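PDB 3QP9: type I polyketide synthase PikAII from Streptomyces venezuelae, which probably epimerises the alpha-carbon of a beta-keto polyketide intermediate through a C2-type ketoreductase domain of Rossmann fold, without reducing the ketone. Local coordinates for residues L255-E260 / V346-P351; L280-P285 / C322-A327; A329-L334 / D381-E386. All blocks are in the same frame, centred on the assembly; numbering follows the deposited sequence.

In the fold
Following the chain through the ketoreductase domain, residues 255-260 open interaction 1 at the end of strand 253-256, and 280-285 open interaction 2 on the adjoining strand 278-283. Interaction 2 closes first, when loop 322-327 returns to H282, so it lies wholly within the span of interaction 1. Helix segment 329-334 then opens interaction 3 before 346-351, at the end of strand 343-348, closes interaction 1; the two therefore cross. Interaction 3 closes last, at 381-386. Together they tie three parallel strands and the loop beyond strand 316-321 to two helices on one face. L333 joins all three, touching L255, L280 and L324.

Interaction 1 of 3, residues L255-E260 / V346-P351; sequences LVTGAE and VLHLPP
Rotation about chi1 places CG of L255 opposite its backbone N (168°) and CG1 of V346 likewise (175°), and the two side chains therefore rise alongside each other from adjacent parallel strands. L255 CD2 meets V346 CG1 at 3.9 Å and lies close to CG2 as well, one leucine methyl resting against the forked end of the valine. Branched aliphatic residues suit such a buried strand pair. V256 and L347 project from the other face; V256 CG2 stands 4.4 Å from L347 CB, while its CG1 branch meets L349 CD1.

The main chain supplies the firm grip. L347 N donates to L255 O at 2.8 Å, and L347 O accepts from T257 N at 3.0 Å, so a single residue bonds to both flanks of V256, the pattern of parallel strands. The first of these bonds is nearly straight. Past the strand ends the spacing widens. L349 N approaches T257 OG1 as a hydrogen-bond donor, but the hydroxyl is modelled too near H348 for its place to be sure. G258 has a positive phi (55°), which glycine adopts easily, and a water then spans the gap, donating to G258 O at 2.8 Å and to L349 O at 3.2 Å.

The turn beginning at T257-G258 corresponds in position to the turn that binds the cofactor in reductive relatives; no cofactor role need follow in this C2-type domain. Strand 278-283 flanks residues 255-256, and strand 396-402 flanks 346-348 on the side away from 253-256. Helix 262-274 packs over V256, L347 and L349; helix 363-386 covers H348 on the face shared with L255 and V346, and its K373 reaches P351 O.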
ATOM      1  N   LEU A 255      21.166   4.108  -9.586  1.00 25.02           N
ATOM      2  CA  LEU A 255      21.091   4.613  -8.210  1.00 25.11           C
ATOM      3  C   LEU A 255      20.537   3.562  -7.312  1.00 26.08           C
ATOM      4  O   LEU A 255      19.523   3.002  -7.641  1.00 27.01           O
ATOM      5  CB  LEU A 255      20.241   5.886  -8.196  1.00 26.15           C
ATOM      6  CG  LEU A 255      19.839   6.357  -6.788  1.00 26.00           C
ATOM      7  CD1 LEU A 255      20.998   6.813  -5.985  1.00 29.26           C
ATOM      8  CD2 LEU A 255      18.843   7.516  -6.888  1.00 31.02           C
ATOM      9  N   VAL A 256      21.188   3.332  -6.141  1.00 25.21           N
ATOM     10  CA  VAL A 256      20.678   2.490  -5.142  1.00 26.49           C
ATOM     11  C   VAL A 256      20.599   3.301  -3.871  1.00 26.82           C
ATOM     12  O   VAL A 256      21.590   3.845  -3.421  1.00 26.21           O
ATOM     13  CB  VAL A 256      21.578   1.276  -4.903  1.00 26.46           C
ATOM     14  CG1 VAL A 256      20.971   0.415  -3.863  1.00 29.78           C
ATOM     15  CG2 VAL A 256      21.798   0.493  -6.220  1.00 27.63           C
ATOM     16  N   THR A 257      19.418   3.312  -3.265  1.00 28.84           N
ATOM     17  CA  THR A 257      19.229   4.055  -2.076  1.00 29.25           C
ATOM     18  C   THR A 257      19.237   3.140  -0.890  1.00 30.41           C
ATOM     19  O   THR A 257      19.049   1.897  -0.991  1.00 31.62           O
ATOM     20  CB  THR A 257      17.928   5.015  -2.076  1.00 30.23           C
ATOM     21  OG1 THR A 257      16.740   4.219  -1.822  1.00 32.23           O
ATOM     22  CG2 THR A 257      17.836   5.860  -3.371  1.00 29.02           C
ATOM     23  N   GLY A 258      19.447   3.800   0.246  1.00 30.96           N
ATOM     24  CA  GLY A 258      19.633   3.202   1.547  1.00 34.25           C
ATOM     25  C   GLY A 258      20.730   2.196   1.580  1.00 34.62           C
ATOM     26  O   GLY A 258      20.594   1.156   2.249  1.00 36.86           O
ATOM     27  N   ALA A 259      21.817   2.510   0.876  1.00 36.74           N
ATOM     28  CA  ALA A 259      23.003   1.652   0.703  1.00 37.16           C
ATOM     29  C   ALA A 259      23.785   1.288   1.948  1.00 39.26           C
ATOM     30  O   ALA A 259      24.662   0.399   1.882  1.00 39.19           O
ATOM     31  CB  ALA A 259      23.959   2.268  -0.295  1.00 35.30           C
ATOM     32  N   GLU A 260      23.525   1.961   3.067  1.00 40.96           N
ATOM     33  CA  GLU A 260      24.132   1.492   4.317  1.00 43.21           C
ATOM     34  C   GLU A 260      23.517   0.151   4.781  1.00 44.11           C
ATOM     35  O   GLU A 260      24.075  -0.488   5.664  1.00 45.20           O
ATOM     36  CB  GLU A 260      24.030   2.558   5.446  1.00 43.83           C
ATOM     37  CG  GLU A 260      22.596   2.649   6.079  1.00 45.31           C
ATOM     38  CD  GLU A 260      21.588   3.409   5.183  1.00 49.44           C
ATOM     39  OE1 GLU A 260      21.933   3.802   4.059  1.00 43.43           O
ATOM     40  OE2 GLU A 260      20.452   3.657   5.612  1.00 52.30           O
ATOM     41  N   VAL A 346      16.703   3.226 -10.953  1.00 25.76           N
ATOM     42  CA  VAL A 346      16.757   3.543  -9.533  1.00 27.33           C
ATOM     43  C   VAL A 346      16.214   2.352  -8.690  1.00 28.76           C
ATOM     44  O   VAL A 346      15.099   1.839  -9.010  1.00 30.81           O
ATOM     45  CB  VAL A 346      15.904   4.843  -9.240  1.00 26.65           C
ATOM     46  CG1 VAL A 346      15.852   5.109  -7.736  1.00 26.99           C
ATOM     47  CG2 VAL A 346      16.498   5.980  -9.853  1.00 27.83           C
ATOM     48  N   LEU A 347      16.979   1.886  -7.677  1.00 27.46           N
ATOM     49  CA  LEU A 347      16.546   0.888  -6.762  1.00 28.72           C
ATOM     50  C   LEU A 347      16.318   1.595  -5.457  1.00 28.12           C
ATOM     51  O   LEU A 347      17.261   2.002  -4.804  1.00 28.56           O
ATOM     52  CB  LEU A 347      17.492  -0.340  -6.527  1.00 25.44           C
ATOM     53  CG  LEU A 347      17.815  -1.055  -7.841  1.00 28.84           C
ATOM     54  CD1 LEU A 347      18.609  -2.384  -7.529  1.00 26.24           C
ATOM     55  CD2 LEU A 347      16.536  -1.431  -8.565  1.00 30.73           C
ATOM     56  N   HIS A 348      15.048   1.798  -5.136  1.00 27.66           N
ATOM     57  CA  HIS A 348      14.709   2.551  -3.936  1.00 29.43           C
ATOM     58  C   HIS A 348      14.353   1.693  -2.735  1.00 30.22           C
ATOM     59  O   HIS A 348      13.324   1.049  -2.766  1.00 31.32           O
ATOM     60  CB  HIS A 348      13.642   3.643  -4.190  1.00 28.66           C
ATOM     61  CG  HIS A 348      13.413   4.513  -2.979  1.00 33.08           C
ATOM     62  ND1 HIS A 348      12.154   4.830  -2.505  1.00 35.23           N
ATOM     63  CD2 HIS A 348      14.292   5.111  -2.137  1.00 28.54           C
ATOM     64  CE1 HIS A 348      12.266   5.602  -1.432  1.00 24.63           C
ATOM     65  NE2 HIS A 348      13.558   5.778  -1.177  1.00 36.13           N
ATOM     66  N   LEU A 349      15.181   1.721  -1.679  1.00 30.07           N
ATOM     67  CA  LEU A 349      15.015   0.837  -0.518  1.00 32.82           C
ATOM     68  C   LEU A 349      14.825   1.715   0.703  1.00 33.33           C
ATOM     69  O   LEU A 349      15.805   2.070   1.355  1.00 33.09           O
ATOM     70  CB  LEU A 349      16.203  -0.133  -0.313  1.00 30.34           C
ATOM     71  CG  LEU A 349      16.371  -1.192  -1.410  1.00 33.00           C
ATOM     72  CD1 LEU A 349      17.094  -0.599  -2.655  1.00 29.76           C
ATOM     73  CD2 LEU A 349      17.181  -2.444  -0.823  1.00 35.23           C
ATOM     74  N   PRO A 350      13.572   2.136   0.963  1.00 35.40           N
ATOM     75  CA  PRO A 350      13.333   3.005   2.104  1.00 36.29           C
ATOM     76  C   PRO A 350      13.574   2.311   3.408  1.00 38.06           C
ATOM     77  O   PRO A 350      13.487   1.081   3.484  1.00 36.37           O
ATOM     78  CB  PRO A 350      11.862   3.411   1.959  1.00 36.85           C
ATOM     79  CG  PRO A 350      11.236   2.356   1.117  1.00 34.37           C
ATOM     80  CD  PRO A 350      12.352   2.011   0.125  1.00 35.11           C
ATOM     81  N   PRO A 351      13.881   3.103   4.437  1.00 40.11           N
ATOM     82  CA  PRO A 351      14.260   2.511   5.722  1.00 40.92           C
ATOM     83  C   PRO A 351      13.154   1.688   6.347  1.00 41.08           C
ATOM     84  O   PRO A 351      11.940   1.877   6.099  1.00 39.30           O
ATOM     85  CB  PRO A 351      14.728   3.738   6.572  1.00 41.93           C
ATOM     86  CG  PRO A 351      14.086   4.905   5.975  1.00 41.28           C
ATOM     87  CD  PRO A 351      13.974   4.583   4.457  1.00 41.14           C
TER
HETATM   88  O   HOH W   1      18.024   0.071   2.527  1.00 39.54           O

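Interaction 2 of 3, residues L280-P285 / C322-A327; sequences LLHTTP and CDLTDA
H282, near the end of its strand, reaches C322 and L324 with its imidazole. CG lies roughly opposite the backbone N (chi1 155°), which extends the ring from the strand toward the loop. NE2 donates to C322 O at 2.7 Å, with the oxygen close to the ring plane and the N-H bent to 151° at the hydrogen. L324 approaches from the opposite direction and lays CD1 over the ring centre, 3.8 Å from the centroid of H282, a CH-pi contact; L324 CG lies over the same face, nearest NE2. The sulfur of C322 comes to the ring edge, SG lying 4.1 Å from H282 CD2. A flat residue with polar edges and an apolar face thus matches both a carbonyl and a leucine.

T283 turns away. T283 O is 3.7 Å from C322 N, a buried amide with no hydrogen-bond partner, while T283 OG1 bonds to T321. T284 leaves the interface, its OG1 pairing with E260. P285 comes back: its CD rests 3.6 Å from C322 O and its CG lies against D323, the compact pyrrolidine packing on the peptide between those two residues.

That peptide leads into a tight loop. D323 OD2 accepts from T325 N at 2.9 Å, making an Asx turn, and also takes a very short bond from T325 OG1. D323 to D326 also form a type I turn, and D326 is the N-cap of the helix that begins at A327, its OD1 weakly accepting from E328 N.

With NE2 donating and ND1 weakly accepting from G258 N, the imidazole is used along both edges. This fits a neutral ring protonated on NE2, bridging the turn after the first strand and the loop at C322.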
ATOM      1  N   LEU A 280      25.543   4.782  -8.230  1.00 27.76           N
ATOM      2  CA  LEU A 280      25.455   5.919  -7.365  1.00 28.63           C
ATOM      3  C   LEU A 280      24.779   5.375  -6.119  1.00 28.68           C
ATOM      4  O   LEU A 280      23.713   4.831  -6.212  1.00 29.53           O
ATOM      5  CB  LEU A 280      24.607   7.035  -8.016  1.00 29.68           C
ATOM      6  CG  LEU A 280      24.348   8.215  -7.031  1.00 31.04           C
ATOM      7  CD1 LEU A 280      25.678   8.789  -6.521  1.00 30.39           C
ATOM      8  CD2 LEU A 280      23.621   9.226  -7.812  1.00 35.34           C
ATOM      9  N   LEU A 281      25.415   5.503  -4.976  1.00 30.31           N
ATOM     10  CA  LEU A 281      24.950   4.844  -3.772  1.00 30.26           C
ATOM     11  C   LEU A 281      24.541   5.946  -2.808  1.00 31.83           C
ATOM     12  O   LEU A 281      25.382   6.758  -2.430  1.00 33.16           O
ATOM     13  CB  LEU A 281      26.080   4.024  -3.112  1.00 29.51           C
ATOM     14  CG  LEU A 281      26.705   2.951  -4.000  1.00 32.37           C
ATOM     15  CD1 LEU A 281      27.685   2.259  -3.196  1.00 36.32           C
ATOM     16  CD2 LEU A 281      25.636   1.972  -4.487  1.00 36.62           C
ATOM     17  N   HIS A 282      23.268   5.957  -2.389  1.00 32.33           N
ATOM     18  CA  HIS A 282      22.780   6.966  -1.419  1.00 33.53           C
ATOM     19  C   HIS A 282      22.696   6.287  -0.068  1.00 34.42           C
ATOM     20  O   HIS A 282      22.329   5.072   0.006  1.00 34.28           O
ATOM     21  CB  HIS A 282      21.419   7.515  -1.841  1.00 34.46           C
ATOM     22  CG  HIS A 282      20.621   8.035  -0.699  1.00 33.40           C
ATOM     23  ND1 HIS A 282      19.993   7.198   0.204  1.00 35.40           N
ATOM     24  CD2 HIS A 282      20.466   9.289  -0.232  1.00 34.41           C
ATOM     25  CE1 HIS A 282      19.417   7.931   1.140  1.00 36.25           C
ATOM     26  NE2 HIS A 282      19.687   9.205   0.890  1.00 33.61           N
ATOM     27  N   THR A 283      23.118   7.008   0.975  1.00 36.01           N
ATOM     28  CA  THR A 283      22.911   6.570   2.352  1.00 39.80           C
ATOM     29  C   THR A 283      22.140   7.570   3.168  1.00 42.00           C
ATOM     30  O   THR A 283      22.261   8.775   2.995  1.00 40.87           O
ATOM     31  CB  THR A 283      24.177   6.209   3.163  1.00 39.88           C
ATOM     32  OG1 THR A 283      24.944   7.396   3.420  1.00 41.50           O
ATOM     33  CG2 THR A 283      24.999   5.175   2.404  1.00 42.37           C
ATOM     34  N   THR A 284      21.346   7.025   4.067  1.00 45.34           N
ATOM     35  CA  THR A 284      20.448   7.812   4.885  1.00 49.80           C
ATOM     36  C   THR A 284      21.286   8.434   5.967  1.00 52.31           C
ATOM     37  O   THR A 284      22.114   7.742   6.573  1.00 52.86           O
ATOM     38  CB  THR A 284      19.413   6.900   5.493  1.00 50.45           C
ATOM     39  OG1 THR A 284      19.028   5.928   4.504  1.00 49.03           O
ATOM     40  CG2 THR A 284      18.182   7.710   5.936  1.00 52.77           C
ATOM     41  N   PRO A 285      21.108   9.742   6.193  1.00 54.93           N
ATOM     42  CA  PRO A 285      21.942  10.515   7.146  1.00 57.51           C
ATOM     43  C   PRO A 285      22.056   9.858   8.535  1.00 59.13           C
ATOM     44  O   PRO A 285      21.055   9.398   9.055  1.00 59.72           O
ATOM     45  CB  PRO A 285      21.201  11.860   7.234  1.00 58.02           C
ATOM     46  CG  PRO A 285      20.511  11.971   5.864  1.00 55.76           C
ATOM     47  CD  PRO A 285      20.033  10.567   5.608  1.00 54.38           C
ATOM     48  N   CYS A 322      22.212  12.284   1.934  1.00 42.08           N
ATOM     49  CA  CYS A 322      21.215  13.364   2.117  1.00 41.85           C
ATOM     50  C   CYS A 322      19.834  12.763   2.363  1.00 41.35           C
ATOM     51  O   CYS A 322      19.637  11.542   2.193  1.00 39.19           O
ATOM     52  CB  CYS A 322      21.150  14.295   0.931  1.00 42.71           C
ATOM     53  SG  CYS A 322      20.574  13.393  -0.518  1.00 45.38           S
ATOM     54  N   ASP A 323      18.933  13.629   2.853  1.00 40.64           N
ATOM     55  CA  ASP A 323      17.596  13.277   3.244  1.00 39.68           C
ATOM     56  C   ASP A 323      16.731  13.305   1.990  1.00 38.61           C
ATOM     57  O   ASP A 323      16.385  14.356   1.474  1.00 37.73           O
ATOM     58  CB  ASP A 323      17.109  14.250   4.318  1.00 40.75           C
ATOM     59  CG  ASP A 323      15.683  13.985   4.757  1.00 43.19           C
ATOM     60  OD1 ASP A 323      15.178  14.873   5.510  1.00 42.47           O
ATOM     61  OD2 ASP A 323      15.065  12.920   4.355  1.00 39.63           O
ATOM     62  N   LEU A 324      16.408  12.123   1.471  1.00 36.82           N
ATOM     63  CA  LEU A 324      15.593  12.052   0.250  1.00 36.18           C
ATOM     64  C   LEU A 324      14.115  12.467   0.518  1.00 36.02           C
ATOM     65  O   LEU A 324      13.381  12.627  -0.415  1.00 34.13           O
ATOM     66  CB  LEU A 324      15.667  10.637  -0.334  1.00 35.00           C
ATOM     67  CG  LEU A 324      16.982  10.247  -1.063  1.00 35.08           C
ATOM     68  CD1 LEU A 324      16.805   8.832  -1.615  1.00 34.61           C
ATOM     69  CD2 LEU A 324      17.413  11.193  -2.146  1.00 32.64           C
ATOM     70  N   THR A 325      13.686  12.640   1.783  1.00 35.27           N
ATOM     71  CA  THR A 325      12.333  13.150   2.070  1.00 35.63           C
ATOM     72  C   THR A 325      12.328  14.689   1.845  1.00 37.13           C
ATOM     73  O   THR A 325      11.269  15.320   1.827  1.00 34.87           O
ATOM     74  CB  THR A 325      11.835  12.796   3.517  1.00 37.38           C
ATOM     75  OG1 THR A 325      12.655  13.488   4.464  1.00 36.46           O
ATOM     76  CG2 THR A 325      11.964  11.304   3.746  1.00 36.29           C
ATOM     77  N   ASP A 326      13.507  15.260   1.577  1.00 36.60           N
ATOM     78  CA  ASP A 326      13.612  16.678   1.239  1.00 37.40           C
ATOM     79  C   ASP A 326      13.755  16.785  -0.283  1.00 35.76           C
ATOM     80  O   ASP A 326      14.817  16.441  -0.858  1.00 37.10           O
ATOM     81  CB  ASP A 326      14.787  17.335   1.974  1.00 38.21           C
ATOM     82  CG  ASP A 326      15.158  18.707   1.407  1.00 41.88           C
ATOM     83  OD1 ASP A 326      14.345  19.313   0.692  1.00 49.26           O
ATOM     84  OD2 ASP A 326      16.232  19.242   1.715  1.00 46.77           O
ATOM     85  N   ALA A 327      12.719  17.255  -0.953  1.00 34.42           N
ATOM     86  CA  ALA A 327      12.744  17.312  -2.429  1.00 35.97           C
ATOM     87  C   ALA A 327      13.975  18.032  -3.072  1.00 36.04           C
ATOM     88  O   ALA A 327      14.472  17.598  -4.096  1.00 36.30           O
ATOM     89  CB  ALA A 327      11.407  17.902  -2.966  1.00 35.72           C
TER

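Interaction 3 of 3, residues A329-L334 / D381-E386; sequences AAARLL and DRLLRE
L383 pushes its CD1 methyl against the backbone of A331, 3.7 Å from A331 N, and 3.9 Å from A330 CB. Its chi1 of -52° sets CG opposite the carbonyl carbon, a common leucine conformation in helices, and sends the branched end across to the other helix. Alanines suit the receiving surface because their short side chains let the leucine come down to the main chain.

L334 answers from the other side with a matching first torsion (chi1 -62°). L334 CD1 lies 3.9 Å from both L383 CB and L384 CD2, while L334 CD2 meets L384 CD2 at 3.7 Å, L334 and L384 crossing at about a right angle. L343 of strand 343-348 touches both L334 and L384, so this end of the contact turns inward to the sheet. Farther out, D381 and R385 pair along their own helix, and the other D381 oxygen pairs with R430.

The axes of the two short helical segments pass 10.3 Å apart and cross at -47°. L383 sits among A327, A330, A331 and L334 as a knob in a hole, the packing of neighbouring helices on one face of a Rossmann-fold parallel sheet.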
ATOM      1  N   ALA A 329      16.983  18.070  -1.841  1.00 36.31           N
ATOM      2  CA  ALA A 329      18.160  17.212  -1.778  1.00 36.16           C
ATOM      3  C   ALA A 329      18.030  16.115  -2.839  1.00 35.45           C
ATOM      4  O   ALA A 329      19.011  15.798  -3.523  1.00 35.16           O
ATOM      5  CB  ALA A 329      18.361  16.604  -0.426  1.00 36.62           C
ATOM      6  N   ALA A 330      16.813  15.576  -3.004  1.00 33.83           N
ATOM      7  CA  ALA A 330      16.571  14.550  -4.052  1.00 34.70           C
ATOM      8  C   ALA A 330      16.866  15.141  -5.429  1.00 33.69           C
ATOM      9  O   ALA A 330      17.479  14.516  -6.259  1.00 33.27           O
ATOM     10  CB  ALA A 330      15.105  14.003  -3.955  1.00 34.69           C
ATOM     11  N   ALA A 331      16.468  16.399  -5.632  1.00 34.86           N
ATOM     12  CA  ALA A 331      16.746  17.103  -6.885  1.00 36.25           C
ATOM     13  C   ALA A 331      18.264  17.266  -7.136  1.00 37.13           C
ATOM     14  O   ALA A 331      18.723  17.066  -8.259  1.00 36.25           O
ATOM     15  CB  ALA A 331      15.996  18.481  -6.929  1.00 36.91           C
ATOM     16  N   ARG A 332      19.002  17.565  -6.064  1.00 38.23           N
ATOM     17  CA  ARG A 332      20.481  17.690  -6.059  1.00 40.28           C
ATOM     18  C   ARG A 332      21.112  16.380  -6.460  1.00 39.26           C
ATOM     19  O   ARG A 332      22.043  16.360  -7.281  1.00 39.75           O
ATOM     20  CB  ARG A 332      20.983  17.938  -4.641  1.00 41.16           C
ATOM     21  CG  ARG A 332      21.889  19.098  -4.391  1.00 48.59           C
ATOM     22  CD  ARG A 332      21.057  20.344  -4.177  1.00 51.70           C
ATOM     23  NE  ARG A 332      21.390  21.146  -2.988  1.00 55.95           N
ATOM     24  CZ  ARG A 332      20.786  21.066  -1.781  1.00 62.71           C
ATOM     25  NH1 ARG A 332      21.142  21.886  -0.800  1.00 64.32           N
ATOM     26  NH2 ARG A 332      19.839  20.171  -1.502  1.00 64.11           N
ATOM     27  N   LEU A 333      20.634  15.305  -5.831  1.00 38.63           N
ATOM     28  CA  LEU A 333      21.154  13.971  -6.076  1.00 36.89           C
ATOM     29  C   LEU A 333      21.074  13.719  -7.550  1.00 38.34           C
ATOM     30  O   LEU A 333      22.115  13.377  -8.169  1.00 36.19           O
ATOM     31  CB  LEU A 333      20.390  12.922  -5.322  1.00 37.83           C
ATOM     32  CG  LEU A 333      20.559  11.437  -5.677  1.00 39.24           C
ATOM     33  CD1 LEU A 333      21.914  11.014  -5.286  1.00 40.61           C
ATOM     34  CD2 LEU A 333      19.609  10.742  -4.735  1.00 42.70           C
ATOM     35  N   LEU A 334      19.874  13.890  -8.116  1.00 36.84           N
ATOM     36  CA  LEU A 334      19.667  13.552  -9.549  1.00 37.39           C
ATOM     37  C   LEU A 334      20.468  14.398 -10.486  1.00 37.91           C
ATOM     38  O   LEU A 334      20.929  13.907 -11.530  1.00 37.48           O
ATOM     39  CB  LEU A 334      18.191  13.606  -9.937  1.00 36.94           C
ATOM     40  CG  LEU A 334      17.315  12.604  -9.173  1.00 37.64           C
ATOM     41  CD1 LEU A 334      15.858  13.056  -9.194  1.00 34.92           C
ATOM     42  CD2 LEU A 334      17.530  11.205  -9.787  1.00 36.57           C
ATOM     43  N   ASP A 381       9.611  10.088  -8.080  1.00 32.00           N
ATOM     44  CA  ASP A 381       8.639   9.914  -9.161  1.00 33.14           C
ATOM     45  C   ASP A 381       8.341  11.283  -9.790  1.00 33.07           C
ATOM     46  O   ASP A 381       8.409  11.453 -11.052  1.00 31.52           O
ATOM     47  CB  ASP A 381       7.350   9.196  -8.629  1.00 33.23           C
ATOM     48  CG  ASP A 381       6.265   9.128  -9.697  1.00 38.15           C
ATOM     49  OD1 ASP A 381       5.281   9.899  -9.630  1.00 41.57           O
ATOM     50  OD2 ASP A 381       6.483   8.410 -10.683  1.00 40.04           O
ATOM     51  N   ARG A 382       8.035  12.281  -8.960  1.00 33.90           N
ATOM     52  CA  ARG A 382       7.837  13.651  -9.507  1.00 36.01           C
ATOM     53  C   ARG A 382       9.039  14.261 -10.263  1.00 37.78           C
ATOM     54  O   ARG A 382       8.904  14.656 -11.441  1.00 37.13           O
ATOM     55  CB  ARG A 382       7.321  14.646  -8.466  1.00 36.05           C
ATOM     56  CG  ARG A 382       7.076  16.020  -9.101  1.00 40.52           C
ATOM     57  CD  ARG A 382       6.281  16.911  -8.148  1.00 44.34           C
ATOM     58  NE  ARG A 382       7.010  17.310  -6.925  1.00 45.21           N
ATOM     59  CZ  ARG A 382       7.937  18.277  -6.872  1.00 46.87           C
ATOM     60  NH1 ARG A 382       8.513  18.601  -5.713  1.00 46.68           N
ATOM     61  NH2 ARG A 382       8.289  18.936  -7.969  1.00 45.90           N
ATOM     62  N   LEU A 383      10.206  14.335  -9.636  1.00 38.20           N
ATOM     63  CA  LEU A 383      11.384  14.922 -10.347  1.00 39.40           C
ATOM     64  C   LEU A 383      11.818  14.177 -11.609  1.00 40.81           C
ATOM     65  O   LEU A 383      12.289  14.807 -12.590  1.00 42.20           O
ATOM     66  CB  LEU A 383      12.570  15.067  -9.378  1.00 38.31           C
ATOM     67  CG  LEU A 383      12.169  15.812  -8.097  1.00 41.37           C
ATOM     68  CD1 LEU A 383      13.194  15.514  -6.999  1.00 40.29           C
ATOM     69  CD2 LEU A 383      12.026  17.330  -8.379  1.00 41.91           C
ATOM     70  N   LEU A 384      11.683  12.845 -11.596  1.00 39.63           N
ATOM     71  CA  LEU A 384      11.987  12.023 -12.779  1.00 40.33           C
ATOM     72  C   LEU A 384      10.956  12.206 -13.873  1.00 41.59           C
ATOM     73  O   LEU A 384      11.282  12.083 -15.063  1.00 42.14           O
ATOM     74  CB  LEU A 384      12.084  10.535 -12.452  1.00 37.37           C
ATOM     75  CG  LEU A 384      13.256  10.059 -11.563  1.00 42.17           C
ATOM     76  CD1 LEU A 384      13.312   8.551 -11.405  1.00 37.16           C
ATOM     77  CD2 LEU A 384      14.623  10.615 -12.043  1.00 40.67           C
ATOM     78  N   ARG A 385       9.711  12.433 -13.464  1.00 43.64           N
ATOM     79  CA  ARG A 385       8.607  12.729 -14.377  1.00 46.08           C
ATOM     80  C   ARG A 385       8.957  14.068 -15.026  1.00 46.56           C
ATOM     81  O   ARG A 385       8.952  14.191 -16.253  1.00 46.22           O
ATOM     82  CB  ARG A 385       7.262  12.772 -13.587  1.00 46.97           C
ATOM     83  CG  ARG A 385       6.127  11.823 -14.136  1.00 52.51           C
ATOM     84  CD  ARG A 385       4.985  11.394 -13.130  1.00 56.79           C
ATOM     85  NE  ARG A 385       4.824  12.209 -11.912  1.00 63.74           N
ATOM     86  CZ  ARG A 385       4.397  13.484 -11.839  1.00 64.85           C
ATOM     87  NH1 ARG A 385       4.085  14.194 -12.934  1.00 65.05           N
ATOM     88  NH2 ARG A 385       4.307  14.064 -10.642  1.00 63.45           N
ATOM     89  N   GLU A 386       9.307  15.050 -14.191  1.00 47.93           N
ATOM     90  CA  GLU A 386       9.574  16.432 -14.609  1.00 50.66           C
ATOM     91  C   GLU A 386      10.827  16.556 -15.526  1.00 53.01           C
ATOM     92  O   GLU A 386      10.933  17.485 -16.332  1.00 53.89           O
ATOM     93  CB  GLU A 386       9.556  17.393 -13.374  1.00 50.37           C
ATOM     94  CG  GLU A 386       8.118  17.968 -13.067  1.00 52.38           C
ATOM     95  CD  GLU A 386       7.831  18.527 -11.614  1.00 54.84           C
ATOM     96  OE1 GLU A 386       6.628  18.568 -11.185  1.00 51.92           O
ATOM     97  OE2 GLU A 386       8.788  18.962 -10.936  1.00 53.24           O
TER